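Local coordinates for PTS system, lactose-specific IIBC components (Streptococcus pneumoniae, PDB 3NBM), which probably relays a phosphoryl group to lactose during its uptake, as the IIB domain of a phosphoenolpyruvate-dependent phosphotransferase system, at residues Glu6-Thr18 and Gly52-Arg64. Residues are numbered along the deposited sequence; the frame is centred on the assembly and turned at random.
Sequences ELKVLVLCAGSGT and GVYDLIILAPQVR
Lys8 and Asp55 open a parallel strand pair, 7-13 beside 56-59, at the centre of a four-stranded parallel sheet ordered 2-1-3-4, the alpha/beta fold of lactose/cellobiose IIB domains. Asp55 suits the entrance because its carboxylate can extend the backbone ladder: OD2 takes the Lys8 N-H through its anti lone pair at 2.9 Å, and a water links OD2 to Glu6 O. Lys8 O in turn accepts from both Asp55 N and Leu56 N. Beyond it, bonds run from Leu10 N to Leu56 O, Ile58 N to Leu10 O, Leu12 N to Ile58 O and Ala60 N to Leu12 O.

Tyr54 reaches across strand 7-13. Its CB lies 3.8 Å from Lys8 O; CG meets Leu10 CB, which sits over the ring centre in a CH-pi contact, 3.7 Å from the centroid. CD1 rests against Val9 C, CE1 is 3.5 Å from Val9 O, CD2 and CE2 lie near Leu10 CB and CD2, and CZ near Leu10 CB. With CG anti to its carbonyl carbon (chi1 -70°), the ring stands edge-on to the Lys8-Val9 backbone, and OH bonds to Asn40 OD1 on the next strand. A tyrosine thus combines a flat apolar face with a polar tip.

Both sheet faces are buried, so branched aliphatics fill them without polar groups to satisfy: Val9 CG1 meets Ile58 CD1 on one, where helix 96-105 packs, Leu12 CD1 meets Ile57 CG2 on the other. Just past strand 56-59, small Ala60 lets its CB meet Cys13 CB. Cys13 ends strand 7-13; as in related IIB domains, it probably carries the phosphoryl group, with the 14-17 turn as P-loop. Its SG accepts the Gly15 N-H at 3.5 Å.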
ATOM      1  N   GLU A   6      10.959   0.393  11.135  1.00 13.59           N
ATOM      2  CA  GLU A   6       9.778  -0.300  10.645  1.00 10.94           C
ATOM      3  C   GLU A   6       9.391   0.216   9.264  1.00  8.72           C
ATOM      4  O   GLU A   6       9.375   1.412   9.054  1.00  9.53           O
ATOM      5  CB  GLU A   6       8.642  -0.081  11.631  1.00 10.85           C
ATOM      6  CG  GLU A   6       7.363  -0.797  11.269  1.00  9.93           C
ATOM      7  CD  GLU A   6       6.324  -0.657  12.337  1.00  9.71           C
ATOM      8  OE1 GLU A   6       6.013   0.477  12.719  1.00 10.57           O
ATOM      9  OE2 GLU A   6       5.724  -1.676  12.715  1.00 13.16           O
ATOM     10  N   LEU A   7       9.089  -0.690   8.350  1.00  7.80           N
ATOM     11  CA  LEU A   7       8.596  -0.338   7.028  1.00  7.46           C
ATOM     12  C   LEU A   7       7.174   0.223   7.125  1.00  6.82           C
ATOM     13  O   LEU A   7       6.304  -0.393   7.742  1.00  8.09           O
ATOM     14  CB  LEU A   7       8.616  -1.571   6.128  1.00  8.54           C
ATOM     15  CG  LEU A   7       8.331  -1.299   4.654  1.00 10.85           C
ATOM     16  CD1 LEU A   7       9.480  -0.505   4.009  1.00 14.05           C
ATOM     17  CD2 LEU A   7       8.113  -2.617   3.902  1.00 14.27           C
ATOM     18  N   LYS A   8       6.956   1.393   6.539  1.00  6.03           N
ATOM     19  CA  LYS A   8       5.661   2.087   6.620  1.00  6.30           C
ATOM     20  C   LYS A   8       4.995   2.035   5.237  1.00  5.59           C
ATOM     21  O   LYS A   8       5.560   2.516   4.249  1.00  5.78           O
ATOM     22  CB  LYS A   8       5.844   3.538   7.050  1.00  6.71           C
ATOM     23  CG  LYS A   8       6.673   3.755   8.304  1.00 10.66           C
ATOM     24  CD  LYS A   8       6.075   3.243   9.539  1.00 13.17           C
ATOM     25  CE  LYS A   8       6.878   3.699  10.785  1.00 14.06           C
ATOM     26  NZ  LYS A   8       6.334   3.201  12.104  1.00 11.44           N
ATOM     27  N   VAL A   9       3.799   1.445   5.200  1.00  5.29           N
ATOM     28  CA  VAL A   9       3.039   1.235   3.975  1.00  5.30           C
ATOM     29  C   VAL A   9       1.711   2.001   4.062  1.00  4.93           C
ATOM     30  O   VAL A   9       1.029   1.945   5.073  1.00  5.52           O
ATOM     31  CB  VAL A   9       2.750  -0.257   3.750  1.00  5.26           C
ATOM     32  CG1 VAL A   9       2.017  -0.480   2.423  1.00  6.98           C
ATOM     33  CG2 VAL A   9       4.054  -1.062   3.823  1.00  6.34           C
ATOM     34  N   LEU A  10       1.372   2.707   2.990  1.00  5.14           N
ATOM     35  CA  LEU A  10       0.077   3.376   2.857  1.00  4.95           C
ATOM     36  C   LEU A  10      -0.665   2.805   1.664  1.00  5.13           C
ATOM     37  O   LEU A  10      -0.118   2.764   0.563  1.00  6.09           O
ATOM     38  CB  LEU A  10       0.272   4.883   2.695  1.00  5.99           C
ATOM     39  CG  LEU A  10      -1.004   5.730   2.542  1.00  6.12           C
ATOM     40  CD1 LEU A  10      -1.875   5.671   3.792  1.00  7.97           C
ATOM     41  CD2 LEU A  10      -0.604   7.175   2.246  1.00  8.30           C
ATOM     42  N   VAL A  11      -1.868   2.287   1.901  1.00  4.88           N
ATOM     43  CA  VAL A  11      -2.744   1.797   0.841  1.00  5.28           C
ATOM     44  C   VAL A  11      -3.817   2.867   0.581  1.00  4.87           C
ATOM     45  O   VAL A  11      -4.487   3.290   1.510  1.00  5.78           O
ATOM     46  CB  VAL A  11      -3.408   0.445   1.187  1.00  5.22           C
ATOM     47  CG1 VAL A  11      -4.186  -0.107  -0.009  1.00  6.89           C
ATOM     48  CG2 VAL A  11      -2.395  -0.559   1.722  1.00  6.78           C
ATOM     49  N   LEU A  12      -3.959   3.283  -0.678  1.00  5.44           N
ATOM     50  CA  LEU A  12      -4.914   4.328  -1.038  1.00  5.56           C
ATOM     51  C   LEU A  12      -6.007   3.771  -1.926  1.00  6.57           C
ATOM     52  O   LEU A  12      -5.750   3.004  -2.848  1.00  7.28           O
ATOM     53  CB  LEU A  12      -4.206   5.486  -1.774  1.00  5.68           C
ATOM     54  CG  LEU A  12      -3.168   6.247  -0.934  1.00  5.80           C
ATOM     55  CD1 LEU A  12      -2.442   7.280  -1.815  1.00  7.84           C
ATOM     56  CD2 LEU A  12      -3.806   6.876   0.314  1.00  7.89           C
ATOM     57  N   CYS A  13      -7.243   4.188  -1.657  1.00  6.93           N
ATOM     58  CA  CYS A  13      -8.365   3.891  -2.543  1.00  7.46           C
ATOM     59  C   CYS A  13      -9.081   5.204  -2.883  1.00  8.61           C
ATOM     60  O   CYS A  13      -8.581   6.294  -2.573  1.00  9.69           O
ATOM     61  CB  CYS A  13      -9.313   2.829  -1.944  1.00  8.00           C
ATOM     62  SG  CYS A  13     -10.181   3.308  -0.465  1.00  8.31           S
ATOM     63  N   ALA A  14     -10.236   5.080  -3.531  1.00  8.98           N
ATOM     64  CA  ALA A  14     -11.025   6.219  -3.935  1.00 10.62           C
ATOM     65  C   ALA A  14     -12.091   6.577  -2.902  1.00 11.51           C
ATOM     66  O   ALA A  14     -12.962   7.405  -3.174  1.00 14.52           O
ATOM     67  CB  ALA A  14     -11.674   5.968  -5.317  1.00 11.51           C
ATOM     68  N   GLY A  15     -12.004   5.993  -1.715  1.00 11.23           N
ATOM     69  CA  GLY A  15     -12.889   6.288  -0.601  1.00 12.56           C
ATOM     70  C   GLY A  15     -13.948   5.258  -0.297  1.00 11.52           C
ATOM     71  O   GLY A  15     -14.777   5.479   0.569  1.00 12.97           O
ATOM     72  N   SER A  16     -13.927   4.131  -0.999  1.00 10.81           N
ATOM     73  CA  SER A  16     -14.868   3.061  -0.703  1.00  9.67           C
ATOM     74  C   SER A  16     -14.537   2.340   0.592  1.00 10.07           C
ATOM     75  O   SER A  16     -15.387   1.646   1.149  1.00 11.15           O
ATOM     76  CB  SER A  16     -14.955   2.028  -1.820  1.00 10.10           C
ATOM     77  OG  SER A  16     -13.766   1.262  -1.918  1.00  9.83           O
ATOM     78  N   GLY A  17     -13.281   2.456   1.021  1.00 11.10           N
ATOM     79  CA  GLY A  17     -12.791   1.719   2.176  1.00 11.48           C
ATOM     80  C   GLY A  17     -12.089   0.410   1.832  1.00 10.00           C
ATOM     81  O   GLY A  17     -11.592  -0.320   2.702  1.00 11.25           O
ATOM     82  N   THR A  18     -12.009   0.104   0.551  1.00  8.95           N
ATOM     83  CA  THR A  18     -11.323  -1.080   0.125  1.00  8.01           C
ATOM     84  C   THR A  18      -9.839  -1.077   0.546  1.00  7.78           C
ATOM     85  O   THR A  18      -9.274  -2.136   0.782  1.00  8.84           O
ATOM     86  CB  THR A  18     -11.485  -1.308  -1.393  1.00 10.22           C
ATOM     87  OG1 THR A  18     -11.003  -2.604  -1.741  1.00 12.29           O
ATOM     88  CG2 THR A  18     -10.784  -0.283  -2.238  1.00 11.15           C
ATOM     89  N   GLY A  52       5.222  11.532   2.421  1.00 11.00           N
ATOM     90  CA  GLY A  52       6.612  11.428   2.779  1.00 12.47           C
ATOM     91  C   GLY A  52       6.934  10.660   4.035  1.00 12.08           C
ATOM     92  O   GLY A  52       8.086  10.292   4.264  1.00 14.38           O
ATOM     93  N   VAL A  53       5.925  10.378   4.848  1.00  9.49           N
ATOM     94  CA  VAL A  53       6.080   9.543   6.030  1.00  9.91           C
ATOM     95  C   VAL A  53       6.280   8.073   5.637  1.00  7.93           C
ATOM     96  O   VAL A  53       6.783   7.269   6.422  1.00  9.26           O
ATOM     97  CB  VAL A  53       4.773   9.674   6.960  1.00 10.82           C
ATOM     98  CG1 VAL A  53       4.679   8.590   8.045  1.00 13.44           C
ATOM     99  CG2 VAL A  53       4.670  11.106   7.522  1.00 13.61           C
ATOM    100  N   TYR A  54       5.820   7.708   4.437  1.00  7.01           N
ATOM    101  CA  TYR A  54       5.729   6.313   4.038  1.00  6.00           C
ATOM    102  C   TYR A  54       6.884   5.906   3.132  1.00  5.86           C
ATOM    103  O   TYR A  54       7.479   6.708   2.422  1.00  8.00           O
ATOM    104  CB  TYR A  54       4.350   6.051   3.394  1.00  6.01           C
ATOM    105  CG  TYR A  54       3.269   6.120   4.430  1.00  5.91           C
ATOM    106  CD1 TYR A  54       2.970   5.023   5.173  1.00  5.83           C
ATOM    107  CD2 TYR A  54       2.589   7.300   4.726  1.00  6.88           C
ATOM    108  CE1 TYR A  54       2.041   5.067   6.191  1.00  6.46           C
ATOM    109  CE2 TYR A  54       1.657   7.344   5.749  1.00  7.89           C
ATOM    110  CZ  TYR A  54       1.386   6.213   6.469  1.00  7.16           C
ATOM    111  OH  TYR A  54       0.462   6.258   7.512  1.00  9.05           O
ATOM    112  N   ASP A  55       7.176   4.611   3.154  1.00  5.84           N
ATOM    113  CA  ASP A  55       8.210   3.999   2.330  1.00  6.50           C
ATOM    114  C   ASP A  55       7.654   3.389   1.044  1.00  5.72           C
ATOM    115  O   ASP A  55       8.320   3.378   0.014  1.00  6.68           O
ATOM    116  CB  ASP A  55       8.928   2.928   3.125  1.00  7.17           C
ATOM    117  CG  ASP A  55       9.513   3.476   4.412  1.00  7.45           C
ATOM    118  OD1 ASP A  55      10.315   4.447   4.333  1.00 10.44           O
ATOM    119  OD2 ASP A  55       9.155   2.978   5.497  1.00  7.71           O
ATOM    120  N   LEU A  56       6.433   2.851   1.117  1.00  5.61           N
ATOM    121  CA  LEU A  56       5.751   2.168   0.023  1.00  5.75           C
ATOM    122  C   LEU A  56       4.314   2.625   0.023  1.00  5.65           C
ATOM    123  O   LEU A  56       3.675   2.600   1.064  1.00  5.96           O
ATOM    124  CB  LEU A  56       5.810   0.635   0.215  1.00  6.51           C
ATOM    125  CG  LEU A  56       5.021  -0.213  -0.797  1.00  7.18           C
ATOM    126  CD1 LEU A  56       5.562  -0.085  -2.221  1.00  8.81           C
ATOM    127  CD2 LEU A  56       4.978  -1.680  -0.342  1.00  8.77           C
ATOM    128  N   ILE A  57       3.813   3.038  -1.146  1.00  5.01           N
ATOM    129  CA  ILE A  57       2.401   3.383  -1.315  1.00  5.27           C
ATOM    130  C   ILE A  57       1.854   2.437  -2.356  1.00  4.93           C
ATOM    131  O   ILE A  57       2.412   2.264  -3.435  1.00  6.15           O
ATOM    132  CB  ILE A  57       2.190   4.865  -1.701  1.00  5.61           C
ATOM    133  CG1 ILE A  57       2.875   5.757  -0.632  1.00  6.89           C
ATOM    134  CG2 ILE A  57       0.698   5.165  -1.835  1.00  7.89           C
ATOM    135  CD1 ILE A  57       2.835   7.213  -0.881  1.00  9.92           C
ATOM    136  N   ILE A  58       0.733   1.819  -2.007  1.00  5.20           N
ATOM    137  CA  ILE A  58       0.029   0.876  -2.874  1.00  5.42           C
ATOM    138  C   ILE A  58      -1.332   1.469  -3.272  1.00  5.39           C
ATOM    139  O   ILE A  58      -2.128   1.849  -2.422  1.00  6.63           O
ATOM    140  CB  ILE A  58      -0.247  -0.480  -2.138  1.00  6.19           C
ATOM    141  CG1 ILE A  58       1.065  -1.119  -1.641  1.00  7.30           C
ATOM    142  CG2 ILE A  58      -1.043  -1.444  -3.061  1.00  7.12           C
ATOM    143  CD1 ILE A  58       0.891  -2.264  -0.659  1.00  8.46           C
ATOM    144  N   LEU A  59      -1.544   1.581  -4.576  1.00  5.82           N
ATOM    145  CA  LEU A  59      -2.806   2.047  -5.127  1.00  5.79           C
ATOM    146  C   LEU A  59      -3.746   0.852  -5.287  1.00  6.51           C
ATOM    147  O   LEU A  59      -3.403  -0.132  -5.951  1.00  6.91           O
ATOM    148  CB  LEU A  59      -2.581   2.749  -6.489  1.00  6.50           C
ATOM    149  CG  LEU A  59      -1.743   4.015  -6.430  1.00  7.19           C
ATOM    150  CD1 LEU A  59      -1.408   4.477  -7.862  1.00 10.30           C
ATOM    151  CD2 LEU A  59      -2.483   5.099  -5.686  1.00 11.06           C
ATOM    152  N   ALA A  60      -4.943   0.959  -4.701  1.00  6.54           N
ATOM    153  CA  ALA A  60      -6.008  -0.010  -4.929  1.00  7.13           C
ATOM    154  C   ALA A  60      -6.489   0.106  -6.384  1.00  7.53           C
ATOM    155  O   ALA A  60      -6.224   1.120  -7.064  1.00  6.96           O
ATOM    156  CB  ALA A  60      -7.146   0.225  -3.984  1.00  7.69           C
ATOM    157  N   PRO A  61      -7.227  -0.894  -6.887  1.00  7.48           N
ATOM    158  CA  PRO A  61      -7.609  -0.920  -8.300  1.00  8.28           C
ATOM    159  C   PRO A  61      -8.295   0.345  -8.776  1.00  8.37           C
ATOM    160  O   PRO A  61      -8.010   0.811  -9.874  1.00  9.21           O
ATOM    161  CB  PRO A  61      -8.549  -2.127  -8.352  1.00  8.48           C
ATOM    162  CG  PRO A  61      -7.938  -3.064  -7.349  1.00  8.89           C
ATOM    163  CD  PRO A  61      -7.519  -2.175  -6.214  1.00  8.72           C
ATOM    164  N   GLN A  62      -9.147   0.910  -7.959  1.00  8.61           N
ATOM    165  CA  GLN A  62      -9.957   2.031  -8.400  1.00 10.04           C
ATOM    166  C   GLN A  62      -9.260   3.362  -8.459  1.00  9.25           C
ATOM    167  O   GLN A  62      -9.833   4.335  -8.924  1.00 10.05           O
ATOM    168  CB  GLN A  62     -11.202   2.102  -7.596  1.00 12.18           C
ATOM    169  CG  GLN A  62     -12.101   0.929  -7.968  1.00 13.82           C
ATOM    170  CD  GLN A  62     -13.063   0.616  -6.897  1.00 15.76           C
ATOM    171  OE1 GLN A  62     -12.673   0.317  -5.737  1.00 16.47           O
ATOM    172  NE2 GLN A  62     -14.359   0.659  -7.260  1.00 16.25           N
ATOM    173  N   VAL A  63      -7.999   3.400  -8.030  1.00  8.38           N
ATOM    174  CA  VAL A  63      -7.148   4.588  -8.193  1.00  8.45           C
ATOM    175  C   VAL A  63      -5.916   4.318  -9.058  1.00  8.66           C
ATOM    176  O   VAL A  63      -4.978   5.105  -9.077  1.00  9.17           O
ATOM    177  CB  VAL A  63      -6.792   5.229  -6.836  1.00  8.46           C
ATOM    178  CG1 VAL A  63      -8.030   5.836  -6.245  1.00  9.50           C
ATOM    179  CG2 VAL A  63      -6.181   4.238  -5.870  1.00 10.04           C
ATOM    180  N   ARG A  64      -5.973   3.262  -9.867  1.00  9.74           N
ATOM    181  CA  ARG A  64      -4.886   2.951 -10.807  1.00  9.87           C
ATOM    182  C   ARG A  64      -4.596   4.083 -11.783  1.00  9.65           C
ATOM    183  O   ARG A  64      -3.445   4.269 -12.179  1.00 11.14           O
ATOM    184  CB  ARG A  64      -5.219   1.679 -11.582  1.00  9.54           C
ATOM    185  CG  ARG A  64      -4.079   1.164 -12.442  1.00  9.48           C
ATOM    186  CD  ARG A  64      -4.261  -0.297 -12.855  1.00  9.18           C
ATOM    187  NE  ARG A  64      -5.519  -0.495 -13.598  1.00  7.85           N
ATOM    188  CZ  ARG A  64      -6.654  -0.980 -13.118  1.00  9.37           C
ATOM    189  NH1 ARG A  64      -6.759  -1.452 -11.882  1.00  9.49           N
ATOM    190  NH2 ARG A  64      -7.710  -1.019 -13.918  1.00  9.49           N
TER
HETATM  191  O   HOH W   1      10.739   3.262   7.609  1.00 25.60           O